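Local coordinates for protein cGAS/DncV-like nucleotidyltransferase in E. coli homolog (Elizabethkingia meningoseptica ATCC 13253 = NBRC 12535, PDB 6E0O) that synthesizes cyclic dinucleotide second messengers, probably including 3',3'-c-di-AMP and 3',3'-c-di-GMP, with magnesium as cofactor, as the signal-producing enzyme of a CBASS antiphage defence system, at residues 36-39 against 40-43; 104-107 against 108-112; 159-162 against 163-167. All coordinates share one frame; numbering follows the deposited sequence.

Contact 1. Residues 36-39 against 40-43; sequences AKFG and NRVT
Arg41 curls back over the end of helix 21-38 and meets the carbonyls of both Lys37 and Phe38, at a type II' beta turn (Phe38 to Arg41) that leads from the helix into strand 42-47. The turn is closed by Arg41 N, which donates to Phe38 O at 3.0 Å. Gly39 is the first residue to leave helical geometry. Its phi of 56° and psi of -138° match the first corner of such a turn, a position that suits glycine.

The side chain of Arg41 adds two weaker polar contacts. A bend at chi3 (-74°) folds the guanidinium back toward the helix, where NE makes a weak hydrogen bond to Phe38 O at 3.3 Å. Phe38 O thus receives both the backbone and the side-chain N-H of the same residue. NH2 reaches Lys37 O at 3.1 Å, another weak bond, with the acceptor lying at the guanidinium edge and in its plane. NH1 is held by the hydroxyl of Tyr68 on the neighbouring strand 62-68.

Flat groups and apolar branches meet on the Phe38 side chain. Phe38 CD1 lies over one guanidinium face, 4.2 Å from Arg41 NH2, but the two planes are too tilted against each other for parallel stacking. Val42 approaches the root of the ring: its CG1 is 3.8 Å from Phe38 CB. The buried phenyl group then extends between Met66 and Tyr68 of strand 62-68 and Leu101 and Thr105 of helix 98-113, joining the turn to both. Gly39 O and Val42 O each accept from Arg35 NH1. On the other branch of the valine, CG2 rests 3.9 Å from Gly39 O.

Contact 2. Residues 104-107 against 108-112; sequences DTEE and ALRNV
Glu106 O takes the backbone N-H of Arg110 at 2.8 Å, one of four successive i to i+4 bonds running from Asp104, Thr105, Glu106 and Glu107 to Ala108, Leu109, Arg110 and Asn111 along helix 98-113.

The same spacing brings side chains together one turn apart. Glu106 and Arg110 lie side by side and point the same way, and a salt bridge joins Glu106 OE2 to Arg110 NH1 at 3.0 Å. Glu106 reaches the arginine because its chain runs on extended from a chi1 of -176°, with CG opposite the backbone N. OE2 uses its anti lone pair and sits in the guanidinium plane, at its edge, although the carboxylate and guanidinium planes are turned 66° apart. Only one oxygen faces the arginine, and the pairing is not bidentate. Arg110 NH2 also makes a weak bond to Val117 O beyond the helix.

Glu107 and Asn111 are linked through a water that donates to Glu107 OE2 in a very short bond of 2.5 Å and accepts from Asn111 ND2 at 3.0 Å. It spans two side chains that run alongside each other without touching at their polar ends.

On the buried side, Thr105 CG2 meets Leu109 CD1 at 4.0 Å, and Leu109 CG comes within 3.3 Å of Thr105 O. The Thr105 hydroxyl turns back to Leu101 O, one turn earlier in the helix, while the side chain packs on Val137 and Pro139 of strand 135-147. Leu109 packs on Ile124 and Val126 of strand 124-126 and on Val137, and also touches Leu34. The helix therefore rests on the sheet along this side, with helix 21-38 as its neighbour.

Contact 3. Residues 159-162 against 163-167; sequences FYSD and DNKEI. With nucleotides of chain B.
Ile167 lies over the Phe159 ring and carries the contact on to the bound RNA. Its CB sits 3.7 Å from the ring centroid, a CH-pi approach over the face. From there CG1 passes Phe159 CE2, and CG2 fits between the Phe159 ring and the adenine, 3.3 Å from Phe159 CZ. The same methyl lies over the C6/N6 end of the adenine face, 3.1 Å from N6 of A2 of chain B. Phe159 turns its ring edge to the face of that base, with CE1 over C2. The two residues form a hydrogen-bonded antiparallel pair, and Tyr160 and Glu166 lie side by side on the other face of the sheet.

At the turn, Ser161 OG stands between its backbone N and carbonyl carbon (chi1 68°), turned toward Asp163 and Lys165. It donates to Asp163 OD1 in a very short bond of 2.5 Å and accepts from Lys165 N at 3.0 Å. Asp162 makes salt bridges to Lys102 and Arg119, and Asp163 N bonds to OD1 of Asn121, a probable ATP-binding residue. The type I turn from Ser161 to Asn164, the positive phi of Asn164 (84°) and the bond from Ser161 N to Lys165 O mark a beta hairpin with a G1 bulge, here lining the nucleotide site.

In the fold
From the N terminus, helix 21-38 ends in contact 1, whose tight turn starts strand 42-47 of the central sheet. Contact 2 comes next, within helix 98-113, and closes no loop of its own. It touches contact 1 directly, Lys37 running along Asp104 and Ala108 and Phe38 meeting Thr105, so the two helices lie together against the sheet. Contact 3 follows as the hairpin between strands 152-160 and 166-169, beside the bound nucleotide. The three come in series along the chain, with none enclosing or crossing another. Contacts 1 and 3 both reach the same mixed sheet, while 2 and 3 stay about 7 Å apart at their nearest atoms.

Contact 1. Residues 36-39 against 40-43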
loop_
_atom_site.group_PDB
_atom_site.type_symbol
_atom_site.label_atom_id
_atom_site.label_comp_id
_atom_site.label_asym_id
_atom_site.label_seq_id
_atom_site.Cartn_x
_atom_site.Cartn_y
_atom_site.Cartn_z
ATOM N N ALA A 36 16.956 -13.631 14.919
ATOM C CA ALA A 36 18.263 -14.163 15.293
ATOM C C ALA A 36 19.259 -13.048 15.584
ATOM O O ALA A 36 20.145 -13.210 16.428
ATOM C CB ALA A 36 18.798 -15.081 14.194
ATOM N N LYS A 37 19.129 -11.911 14.909
ATOM C CA LYS A 37 20.013 -10.780 15.162
ATOM C C LYS A 37 19.436 -9.772 16.145
ATOM O O LYS A 37 20.166 -9.271 17.008
ATOM C CB LYS A 37 20.371 -10.064 13.855
ATOM C CG LYS A 37 21.337 -8.904 14.076
ATOM C CD LYS A 37 21.929 -8.335 12.785
ATOM C CE LYS A 37 22.851 -9.309 12.061
ATOM N NZ LYS A 37 24.095 -9.655 12.810
ATOM N N PHE A 38 18.144 -9.471 16.043
ATOM C CA PHE A 38 17.568 -8.338 16.751
ATOM C C PHE A 38 16.747 -8.717 17.974
ATOM O O PHE A 38 16.432 -7.831 18.782
ATOM C CB PHE A 38 16.693 -7.524 15.795
ATOM C CG PHE A 38 17.466 -6.877 14.685
ATOM C CD1 PHE A 38 18.231 -5.754 14.923
ATOM C CD2 PHE A 38 17.433 -7.396 13.407
ATOM C CE1 PHE A 38 18.940 -5.157 13.900
ATOM C CE2 PHE A 38 18.143 -6.803 12.383
ATOM C CZ PHE A 38 18.893 -5.687 12.629
ATOM N N GLY A 39 16.385 -9.985 18.126
ATOM C CA GLY A 39 15.612 -10.382 19.286
ATOM C C GLY A 39 14.336 -9.573 19.395
ATOM O O GLY A 39 13.633 -9.325 18.406
ATOM N N ASN A 40 14.020 -9.157 20.617
ATOM C CA ASN A 40 12.806 -8.401 20.875
ATOM C C ASN A 40 12.979 -6.903 20.703
ATOM O O ASN A 40 12.049 -6.142 20.993
ATOM C CB ASN A 40 12.266 -8.688 22.264
ATOM C CG ASN A 40 11.419 -9.960 22.312
ATOM O OD1 ASN A 40 10.858 -10.378 21.310
ATOM N ND2 ASN A 40 11.318 -10.569 23.496
ATOM N N ARG A 41 14.122 -6.468 20.186
ATOM C CA ARG A 41 14.367 -5.051 19.968
ATOM C C ARG A 41 13.631 -4.492 18.763
ATOM O O ARG A 41 13.715 -3.281 18.516
ATOM C CB ARG A 41 15.868 -4.808 19.827
ATOM C CG ARG A 41 16.644 -5.157 21.088
ATOM C CD ARG A 41 18.114 -4.874 20.895
ATOM N NE ARG A 41 18.745 -5.858 20.029
ATOM C CZ ARG A 41 19.760 -5.598 19.211
ATOM N NH1 ARG A 41 20.252 -4.369 19.120
ATOM N NH2 ARG A 41 20.277 -6.570 18.472
ATOM N N VAL A 42 12.912 -5.336 18.022
ATOM C CA VAL A 42 12.112 -4.903 16.885
ATOM C C VAL A 42 10.675 -5.378 17.034
ATOM O O VAL A 42 10.400 -6.410 17.651
ATOM C CB VAL A 42 12.692 -5.408 15.543
ATOM C CG1 VAL A 42 14.075 -4.840 15.318
ATOM C CG2 VAL A 42 12.725 -6.940 15.496
ATOM N N THR A 43 9.762 -4.614 16.442
ATOM C CA THR A 43 8.404 -5.069 16.172
ATOM C C THR A 43 8.341 -5.400 14.687
ATOM O O THR A 43 8.756 -4.591 13.854
ATOM C CB THR A 43 7.388 -3.965 16.475
ATOM O OG1 THR A 43 7.408 -3.642 17.868
ATOM C CG2 THR A 43 5.973 -4.391 16.105
#

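Contact 2. Residues 104-107 against 108-112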
loop_
_atom_site.group_PDB
_atom_site.type_symbol
_atom_site.label_atom_id
_atom_site.label_comp_id
_atom_site.label_asym_id
_atom_site.label_seq_id
_atom_site.Cartn_x
_atom_site.Cartn_y
_atom_site.Cartn_z
ATOM N N ASP A 104 22.753 -3.911 9.022
ATOM C CA ASP A 104 22.611 -5.063 9.904
ATOM C C ASP A 104 21.427 -5.924 9.488
ATOM O O ASP A 104 21.478 -7.157 9.587
ATOM C CB ASP A 104 22.441 -4.586 11.345
ATOM C CG ASP A 104 23.720 -4.017 11.935
ATOM O OD1 ASP A 104 24.797 -4.128 11.302
ATOM O OD2 ASP A 104 23.639 -3.450 13.045
ATOM N N THR A 105 20.352 -5.286 9.016
ATOM C CA THR A 105 19.194 -6.021 8.519
ATOM C C THR A 105 19.576 -6.836 7.293
ATOM O O THR A 105 19.232 -8.016 7.184
ATOM C CB THR A 105 18.071 -5.037 8.183
ATOM O OG1 THR A 105 17.704 -4.302 9.350
ATOM C CG2 THR A 105 16.847 -5.777 7.683
ATOM N N GLU A 106 20.302 -6.217 6.359
ATOM C CA GLU A 106 20.755 -6.934 5.173
ATOM C C GLU A 106 21.631 -8.121 5.555
ATOM O O GLU A 106 21.490 -9.215 5.001
ATOM C CB GLU A 106 21.495 -5.961 4.254
ATOM C CG GLU A 106 21.922 -6.562 2.945
ATOM C CD GLU A 106 22.629 -5.571 2.035
ATOM O OE1 GLU A 106 22.758 -4.384 2.406
ATOM O OE2 GLU A 106 23.060 -5.982 0.942
ATOM N N GLU A 107 22.515 -7.928 6.532
ATOM C CA GLU A 107 23.402 -9.000 6.971
ATOM C C GLU A 107 22.612 -10.146 7.585
ATOM O O GLU A 107 22.862 -11.317 7.283
ATOM C CB GLU A 107 24.379 -8.418 7.984
ATOM C CG GLU A 107 25.422 -9.344 8.499
ATOM C CD GLU A 107 26.481 -8.590 9.280
ATOM O OE1 GLU A 107 27.045 -7.616 8.735
ATOM O OE2 GLU A 107 26.732 -8.962 10.443
ATOM N N ALA A 108 21.662 -9.828 8.465
ATOM C CA ALA A 108 20.841 -10.865 9.079
ATOM C C ALA A 108 20.138 -11.690 8.016
ATOM O O ALA A 108 20.053 -12.918 8.124
ATOM C CB ALA A 108 19.823 -10.228 10.027
ATOM N N LEU A 109 19.634 -11.028 6.973
ATOM C CA LEU A 109 18.928 -11.732 5.913
ATOM C C LEU A 109 19.894 -12.521 5.041
ATOM O O LEU A 109 19.624 -13.677 4.700
ATOM C CB LEU A 109 18.112 -10.729 5.105
ATOM C CG LEU A 109 16.979 -10.056 5.894
ATOM C CD1 LEU A 109 16.410 -8.874 5.119
ATOM C CD2 LEU A 109 15.886 -11.068 6.204
ATOM N N ARG A 110 21.036 -11.931 4.692
ATOM C CA ARG A 110 21.984 -12.633 3.833
ATOM C C ARG A 110 22.540 -13.882 4.512
ATOM O O ARG A 110 22.815 -14.885 3.842
ATOM C CB ARG A 110 23.129 -11.698 3.455
ATOM C CG ARG A 110 24.017 -12.268 2.376
ATOM C CD ARG A 110 24.930 -11.270 1.712
ATOM N NE ARG A 110 24.307 -10.028 1.361
ATOM C CZ ARG A 110 23.543 -9.951 0.296
ATOM N NH1 ARG A 110 22.975 -8.818 -0.047
ATOM N NH2 ARG A 110 23.337 -11.048 -0.435
ATOM N N ASN A 111 22.695 -13.854 5.839
ATOM C CA ASN A 111 23.232 -15.025 6.524
ATOM C C ASN A 111 22.356 -16.242 6.298
ATOM O O ASN A 111 22.866 -17.366 6.297
ATOM C CB ASN A 111 23.358 -14.773 8.024
ATOM C CG ASN A 111 24.500 -13.867 8.363
ATOM O OD1 ASN A 111 25.448 -13.740 7.589
ATOM N ND2 ASN A 111 24.431 -13.236 9.528
ATOM N N VAL A 112 21.052 -16.033 6.103
ATOM C CA VAL A 112 20.081 -17.115 5.926
ATOM C C VAL A 112 19.745 -17.340 4.463
ATOM O O VAL A 112 19.719 -18.475 3.993
ATOM C CB VAL A 112 18.803 -16.826 6.742
ATOM C CG1 VAL A 112 17.700 -17.838 6.397
ATOM C CG2 VAL A 112 19.112 -16.826 8.226
HETATM O O HOH W 1 25.907 -11.254 11.197
#

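Contact 3. Residues 159-162 against 163-167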
loop_
_atom_site.group_PDB
_atom_site.type_symbol
_atom_site.label_atom_id
_atom_site.label_comp_id
_atom_site.label_asym_id
_atom_site.label_seq_id
_atom_site.Cartn_x
_atom_site.Cartn_y
_atom_site.Cartn_z
ATOM N N PHE A 159 12.009 5.932 7.872
ATOM C CA PHE A 159 13.260 5.356 7.425
ATOM C C PHE A 159 13.828 6.277 6.358
ATOM O O PHE A 159 13.230 7.296 6.010
ATOM C CB PHE A 159 13.086 3.909 6.966
ATOM C CG PHE A 159 12.136 3.728 5.829
ATOM C CD1 PHE A 159 10.784 3.541 6.059
ATOM C CD2 PHE A 159 12.604 3.691 4.526
ATOM C CE1 PHE A 159 9.909 3.344 5.006
ATOM C CE2 PHE A 159 11.738 3.496 3.470
ATOM C CZ PHE A 159 10.386 3.321 3.707
ATOM N N TYR A 160 15.000 5.926 5.856
ATOM C CA TYR A 160 15.676 6.720 4.847
ATOM C C TYR A 160 15.966 5.854 3.639
ATOM O O TYR A 160 16.381 4.705 3.778
ATOM C CB TYR A 160 16.957 7.319 5.413
ATOM C CG TYR A 160 16.648 8.201 6.601
ATOM C CD1 TYR A 160 16.511 7.662 7.876
ATOM C CD2 TYR A 160 16.443 9.561 6.441
ATOM C CE1 TYR A 160 16.208 8.461 8.960
ATOM C CE2 TYR A 160 16.144 10.371 7.519
ATOM C CZ TYR A 160 16.029 9.816 8.777
ATOM O OH TYR A 160 15.725 10.617 9.855
ATOM N N SER A 161 15.725 6.410 2.457
ATOM C CA SER A 161 16.065 5.710 1.235
ATOM C C SER A 161 17.553 5.871 0.947
ATOM O O SER A 161 18.217 6.776 1.463
ATOM C CB SER A 161 15.251 6.256 0.067
ATOM O OG SER A 161 15.633 7.584 -0.234
ATOM N N ASP A 162 18.077 4.983 0.097
ATOM C CA ASP A 162 19.484 5.059 -0.269
ATOM C C ASP A 162 19.787 6.346 -1.031
ATOM O O ASP A 162 20.928 6.813 -1.018
ATOM C CB ASP A 162 19.891 3.824 -1.068
ATOM C CG ASP A 162 20.014 2.582 -0.202
ATOM O OD1 ASP A 162 19.709 2.657 1.011
ATOM O OD2 ASP A 162 20.411 1.529 -0.739
ATOM N N ASP A 163 18.793 6.944 -1.693
ATOM C CA ASP A 163 18.978 8.252 -2.321
ATOM C C ASP A 163 18.609 9.416 -1.393
ATOM O O ASP A 163 18.338 10.525 -1.874
ATOM C CB ASP A 163 18.288 8.337 -3.689
ATOM C CG ASP A 163 16.782 8.314 -3.611
ATOM O OD1 ASP A 163 16.223 7.812 -2.625
ATOM O OD2 ASP A 163 16.148 8.795 -4.576
ATOM N N ASN A 164 18.600 9.174 -0.078
ATOM C CA ASN A 164 18.666 10.176 1.004
ATOM C C ASN A 164 17.330 10.800 1.374
ATOM O O ASN A 164 17.313 11.783 2.135
ATOM C CB ASN A 164 19.724 11.257 0.749
ATOM C CG ASN A 164 21.143 10.703 0.822
ATOM O OD1 ASN A 164 21.437 9.809 1.625
ATOM N ND2 ASN A 164 22.022 11.214 -0.029
ATOM N N LYS A 165 16.217 10.239 0.918
ATOM C CA LYS A 165 14.913 10.772 1.274
ATOM C C LYS A 165 14.488 10.235 2.628
ATOM O O LYS A 165 14.715 9.066 2.948
ATOM C CB LYS A 165 13.870 10.381 0.234
ATOM C CG LYS A 165 14.156 10.956 -1.133
ATOM C CD LYS A 165 12.986 10.807 -2.074
ATOM C CE LYS A 165 12.979 9.453 -2.729
ATOM N NZ LYS A 165 12.020 9.446 -3.872
ATOM N N GLU A 166 13.868 11.100 3.421
ATOM C CA GLU A 166 13.180 10.672 4.627
ATOM C C GLU A 166 11.801 10.165 4.234
ATOM O O GLU A 166 10.993 10.914 3.679
ATOM C CB GLU A 166 13.067 11.830 5.613
ATOM C CG GLU A 166 12.511 11.399 6.964
ATOM C CD GLU A 166 12.330 12.556 7.917
ATOM O OE1 GLU A 166 11.589 13.495 7.564
ATOM O OE2 GLU A 166 12.930 12.525 9.012
ATOM N N ILE A 167 11.547 8.889 4.479
ATOM C CA ILE A 167 10.286 8.249 4.140
ATOM C C ILE A 167 9.520 8.029 5.436
ATOM O O ILE A 167 10.052 7.459 6.392
ATOM C CB ILE A 167 10.522 6.913 3.417
ATOM C CG1 ILE A 167 11.500 7.068 2.246
ATOM C CG2 ILE A 167 9.199 6.336 2.930
ATOM C CD1 ILE A 167 11.033 7.998 1.158
ATOM P P A B 2 8.061 1.736 -3.884
ATOM O OP1 A B 2 8.616 2.975 -3.278
ATOM O OP2 A B 2 8.705 1.170 -5.101
ATOM O "O5'" A B 2 8.073 0.602 -2.762
ATOM C "C5'" A B 2 9.267 -0.107 -2.438
ATOM C "C4'" A B 2 9.211 -0.682 -1.044
ATOM O "O4'" A B 2 9.270 0.410 -0.088
ATOM C "C3'" A B 2 7.946 -1.471 -0.718
ATOM O "O3'" A B 2 8.251 -2.555 0.157
ATOM C "C2'" A B 2 7.076 -0.447 -0.001
ATOM O "O2'" A B 2 6.136 -0.996 0.900
ATOM C "C1'" A B 2 8.113 0.407 0.725
ATOM N N9 A B 2 7.684 1.795 0.896
ATOM C C8 A B 2 7.622 2.768 -0.074
ATOM N N7 A B 2 7.191 3.924 0.360
ATOM C C5 A B 2 6.939 3.697 1.706
ATOM C C6 A B 2 6.451 4.527 2.735
ATOM N N6 A B 2 6.119 5.810 2.585
ATOM N N1 A B 2 6.339 3.972 3.951
ATOM C C2 A B 2 6.659 2.693 4.138
ATOM N N3 A B 2 7.127 1.812 3.254
ATOM C C4 A B 2 7.243 2.387 2.048
HETATM O O HOH W 2 20.232 7.303 3.207
#